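Prolyl-ACP dehydrogenase (Oscillatoria sp., PDB 4IRN) probably oxidises a prolyl group carried on an acyl carrier protein, using FAD, during biosynthesis of the cyanotoxin anatoxin-a. Local coordinates at residues Phe138-Tyr147 against Ala259-Ala270. Sequence-based numbering, arbitrary orientation.
Sequences FGTEEQKEKY and ANRLGEEGTGLA
F138 and G139 run past G263 and L262, their CA atoms 5.7 and 5.8 Å apart in turn, and from there the chain turns into helix 141-153 with Q143 facing N260. The pairing is a worked example of how the acyl-CoA dehydrogenase fold seats its N-terminal helical domain on its middle beta domain: Q143, the partner of N-cap T140 in a capping box whose return bond from Q143 N to T140 OG1 is weak, also reaches across the interface. Q143 OE1 accepts from T140 N in the carbonyl plane, on a lone pair, in a nearly straight bond (170°). Q143 NE2 donates to A259 O at 2.7 Å, in a bent bond, and to R261 O at 3.0 Å, and the three bonds together hold the amide's rotation. R261 O lies in the amide plane of Q143, although the donor sits above the carbonyl's own plane. A chain extended beyond CG (chi2 174°) carries the amide to the residues entering the short strand 261-262, outermost in its sheet within this chain and bonded to strand 218-224.

Beside the Q143 bonds, L262 lays CD1 against G139 CA at 3.7 Å. The F138 ring passes T267 CG2, in the turn before helix 268-282, and brings CZ to A270 O, both obliquely, while meeting H274 edge-to-face.

At the far end the N260 amide and the Y147 ring stand 68° apart, OD1 lying at the ring edge. Y147 OH also bonds E224, and N260 ND2 also bonds the backbone oxygen of M222; between the two side chains, N260 ND2 donates to Y147 OH at 2.8 Å.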
loop_
_atom_site.group_PDB
_atom_site.type_symbol
_atom_site.label_atom_id
_atom_site.label_comp_id
_atom_site.label_asym_id
_atom_site.label_seq_id
_atom_site.Cartn_x
_atom_site.Cartn_y
_atom_site.Cartn_z
ATOM N N PHE A 138 -36.796 -17.357 -8.674
ATOM C CA PHE A 138 -38.070 -16.664 -8.464
ATOM C C PHE A 138 -39.183 -16.918 -9.494
ATOM O O PHE A 138 -40.340 -16.571 -9.243
ATOM C CB PHE A 138 -37.829 -15.155 -8.262
ATOM C CG PHE A 138 -36.892 -14.826 -7.119
ATOM C CD1 PHE A 138 -37.379 -14.641 -5.831
ATOM C CD2 PHE A 138 -35.527 -14.683 -7.337
ATOM C CE1 PHE A 138 -36.515 -14.341 -4.778
ATOM C CE2 PHE A 138 -34.667 -14.387 -6.284
ATOM C CZ PHE A 138 -35.166 -14.215 -5.012
ATOM N N GLY A 139 -38.837 -17.504 -10.632
ATOM C CA GLY A 139 -39.796 -17.772 -11.695
ATOM C C GLY A 139 -40.755 -18.905 -11.402
ATOM O O GLY A 139 -40.414 -19.857 -10.689
ATOM N N THR A 140 -41.969 -18.803 -11.961
ATOM C CA THR A 140 -42.989 -19.841 -11.833
ATOM C C THR A 140 -42.634 -20.979 -12.782
ATOM O O THR A 140 -41.783 -20.798 -13.658
ATOM C CB THR A 140 -44.400 -19.284 -12.105
ATOM O OG1 THR A 140 -44.524 -18.899 -13.474
ATOM C CG2 THR A 140 -44.758 -18.125 -11.182
ATOM N N GLU A 141 -43.271 -22.152 -12.610
ATOM C CA GLU A 141 -43.008 -23.309 -13.463
ATOM C C GLU A 141 -43.185 -22.992 -14.949
ATOM O O GLU A 141 -42.316 -23.357 -15.737
ATOM C CB GLU A 141 -43.811 -24.544 -13.023
ATOM C CG GLU A 141 -43.470 -25.041 -11.620
ATOM C CD GLU A 141 -42.004 -25.325 -11.321
ATOM O OE1 GLU A 141 -41.346 -26.004 -12.145
ATOM O OE2 GLU A 141 -41.518 -24.882 -10.254
ATOM N N GLU A 142 -44.225 -22.227 -15.305
ATOM C CA GLU A 142 -44.490 -21.817 -16.683
ATOM C C GLU A 142 -43.491 -20.790 -17.222
ATOM O O GLU A 142 -43.157 -20.832 -18.403
ATOM C CB GLU A 142 -45.932 -21.298 -16.837
ATOM C CG GLU A 142 -47.037 -22.290 -16.485
ATOM C CD GLU A 142 -47.105 -23.611 -17.237
ATOM O OE1 GLU A 142 -46.670 -23.678 -18.409
ATOM O OE2 GLU A 142 -47.582 -24.598 -16.636
ATOM N N GLN A 143 -43.023 -19.867 -16.362
ATOM C CA GLN A 143 -42.015 -18.850 -16.699
ATOM C C GLN A 143 -40.670 -19.513 -16.972
ATOM O O GLN A 143 -39.977 -19.133 -17.917
ATOM C CB GLN A 143 -41.867 -17.831 -15.560
ATOM C CG GLN A 143 -42.976 -16.792 -15.518
ATOM C CD GLN A 143 -42.896 -15.888 -14.318
ATOM O OE1 GLN A 143 -42.453 -16.270 -13.237
ATOM N NE2 GLN A 143 -43.396 -14.676 -14.470
ATOM N N LYS A 144 -40.309 -20.509 -16.141
ATOM C CA LYS A 144 -39.074 -21.279 -16.258
ATOM C C LYS A 144 -39.106 -22.179 -17.507
ATOM O O LYS A 144 -38.141 -22.184 -18.276
ATOM C CB LYS A 144 -38.839 -22.116 -14.997
ATOM C CG LYS A 144 -38.431 -21.301 -13.776
ATOM C CD LYS A 144 -37.965 -22.193 -12.641
ATOM C CE LYS A 144 -39.099 -22.730 -11.801
ATOM N NZ LYS A 144 -38.603 -23.680 -10.783
ATOM N N GLU A 145 -40.220 -22.916 -17.711
ATOM C CA GLU A 145 -40.429 -23.817 -18.849
ATOM C C GLU A 145 -40.360 -23.124 -20.201
ATOM O O GLU A 145 -39.916 -23.734 -21.163
ATOM C CB GLU A 145 -41.762 -24.561 -18.714
ATOM C CG GLU A 145 -41.724 -25.792 -17.829
ATOM C CD GLU A 145 -43.078 -26.223 -17.310
ATOM O OE1 GLU A 145 -44.111 -25.742 -17.826
ATOM O OE2 GLU A 145 -43.112 -27.066 -16.387
ATOM N N LYS A 146 -40.789 -21.862 -20.272
ATOM C CA LYS A 146 -40.757 -21.068 -21.500
ATOM C C LYS A 146 -39.402 -20.419 -21.767
ATOM O O LYS A 146 -38.869 -20.574 -22.865
ATOM C CB LYS A 146 -41.878 -20.014 -21.511
ATOM C CG LYS A 146 -41.904 -19.133 -22.759
ATOM C CD LYS A 146 -42.956 -18.046 -22.630
ATOM C CE LYS A 146 -43.019 -17.172 -23.850
ATOM N NZ LYS A 146 -44.065 -16.125 -23.699
ATOM N N TYR A 147 -38.860 -19.666 -20.785
ATOM C CA TYR A 147 -37.635 -18.886 -20.968
ATOM C C TYR A 147 -36.284 -19.562 -20.736
ATOM O O TYR A 147 -35.339 -19.268 -21.469
ATOM C CB TYR A 147 -37.728 -17.535 -20.253
ATOM C CG TYR A 147 -38.812 -16.625 -20.796
ATOM C CD1 TYR A 147 -38.720 -16.084 -22.078
ATOM C CD2 TYR A 147 -39.897 -16.258 -20.010
ATOM C CE1 TYR A 147 -39.699 -15.224 -22.571
ATOM C CE2 TYR A 147 -40.881 -15.396 -20.489
ATOM C CZ TYR A 147 -40.781 -14.883 -21.773
ATOM O OH TYR A 147 -41.756 -14.032 -22.248
ATOM N N ALA A 259 -48.181 -11.879 -16.309
ATOM C CA ALA A 259 -47.627 -13.224 -16.414
ATOM C C ALA A 259 -46.110 -13.179 -16.581
ATOM O O ALA A 259 -45.431 -14.136 -16.205
ATOM C CB ALA A 259 -48.244 -13.939 -17.600
ATOM N N ASN A 260 -45.584 -12.081 -17.177
ATOM C CA ASN A 260 -44.155 -11.876 -17.422
ATOM C C ASN A 260 -43.451 -11.106 -16.295
ATOM O O ASN A 260 -42.271 -10.779 -16.414
ATOM C CB ASN A 260 -43.906 -11.276 -18.802
ATOM C CG ASN A 260 -43.492 -12.279 -19.852
ATOM O OD1 ASN A 260 -43.928 -13.430 -19.866
ATOM N ND2 ASN A 260 -42.657 -11.848 -20.787
ATOM N N ARG A 261 -44.167 -10.867 -15.186
ATOM C CA ARG A 261 -43.642 -10.219 -13.988
ATOM C C ARG A 261 -42.951 -11.279 -13.140
ATOM O O ARG A 261 -43.578 -12.250 -12.743
ATOM C CB ARG A 261 -44.796 -9.535 -13.212
ATOM C CG ARG A 261 -44.419 -8.868 -11.901
ATOM C CD ARG A 261 -45.620 -8.499 -11.074
ATOM N NE ARG A 261 -46.217 -9.701 -10.497
ATOM C CZ ARG A 261 -47.478 -9.816 -10.103
ATOM N NH1 ARG A 261 -48.342 -8.834 -10.321
ATOM N NH2 ARG A 261 -47.907 -10.946 -9.568
ATOM N N LEU A 262 -41.653 -11.103 -12.880
ATOM C CA LEU A 262 -40.868 -12.049 -12.080
ATOM C C LEU A 262 -41.132 -11.778 -10.600
ATOM O O LEU A 262 -40.872 -10.666 -10.118
ATOM C CB LEU A 262 -39.368 -11.950 -12.415
ATOM C CG LEU A 262 -38.489 -13.103 -11.944
ATOM C CD1 LEU A 262 -38.750 -14.363 -12.749
ATOM C CD2 LEU A 262 -37.036 -12.732 -12.060
ATOM N N GLY A 263 -41.723 -12.769 -9.926
ATOM C CA GLY A 263 -42.120 -12.680 -8.529
ATOM C C GLY A 263 -43.334 -11.794 -8.313
ATOM O O GLY A 263 -43.897 -11.245 -9.265
ATOM N N GLU A 264 -43.742 -11.642 -7.048
ATOM C CA GLU A 264 -44.881 -10.799 -6.680
ATOM C C GLU A 264 -44.463 -9.325 -6.647
ATOM O O GLU A 264 -43.268 -9.015 -6.741
ATOM C CB GLU A 264 -45.446 -11.229 -5.306
ATOM C CG GLU A 264 -46.250 -12.523 -5.325
ATOM C CD GLU A 264 -47.566 -12.538 -6.090
ATOM O OE1 GLU A 264 -48.193 -11.463 -6.246
ATOM O OE2 GLU A 264 -47.993 -13.644 -6.495
ATOM N N GLU A 265 -45.455 -8.413 -6.521
ATOM C CA GLU A 265 -45.223 -6.973 -6.397
ATOM C C GLU A 265 -44.465 -6.724 -5.086
ATOM O O GLU A 265 -44.888 -7.202 -4.023
ATOM C CB GLU A 265 -46.556 -6.211 -6.369
ATOM C CG GLU A 265 -47.149 -5.906 -7.736
ATOM C CD GLU A 265 -48.389 -5.026 -7.746
ATOM O OE1 GLU A 265 -48.850 -4.638 -6.647
ATOM O OE2 GLU A 265 -48.905 -4.726 -8.850
ATOM N N GLY A 266 -43.329 -6.036 -5.187
ATOM C CA GLY A 266 -42.498 -5.701 -4.036
ATOM C C GLY A 266 -41.350 -6.651 -3.772
ATOM O O GLY A 266 -40.530 -6.370 -2.894
ATOM N N THR A 267 -41.269 -7.777 -4.536
ATOM C CA THR A 267 -40.213 -8.802 -4.404
ATOM C C THR A 267 -38.883 -8.390 -5.097
ATOM O O THR A 267 -37.848 -9.019 -4.858
ATOM C CB THR A 267 -40.705 -10.199 -4.898
ATOM O OG1 THR A 267 -42.043 -10.492 -4.487
ATOM C CG2 THR A 267 -39.790 -11.356 -4.466
ATOM N N GLY A 268 -38.936 -7.342 -5.925
ATOM C CA GLY A 268 -37.810 -6.811 -6.695
ATOM C C GLY A 268 -36.494 -6.662 -5.965
ATOM O O GLY A 268 -35.446 -6.936 -6.535
ATOM N N LEU A 269 -36.505 -6.242 -4.712
ATOM C CA LEU A 269 -35.309 -6.109 -3.881
ATOM C C LEU A 269 -34.682 -7.487 -3.587
ATOM O O LEU A 269 -33.469 -7.664 -3.787
ATOM C CB LEU A 269 -35.635 -5.340 -2.576
ATOM C CG LEU A 269 -34.513 -5.276 -1.525
ATOM C CD1 LEU A 269 -33.389 -4.371 -1.974
ATOM C CD2 LEU A 269 -35.048 -4.844 -0.177
ATOM N N ALA A 270 -35.519 -8.456 -3.111
ATOM C CA ALA A 270 -35.095 -9.822 -2.819
ATOM C C ALA A 270 -34.479 -10.465 -4.074
ATOM O O ALA A 270 -33.481 -11.184 -3.971
ATOM C CB ALA A 270 -36.273 -10.651 -2.326
#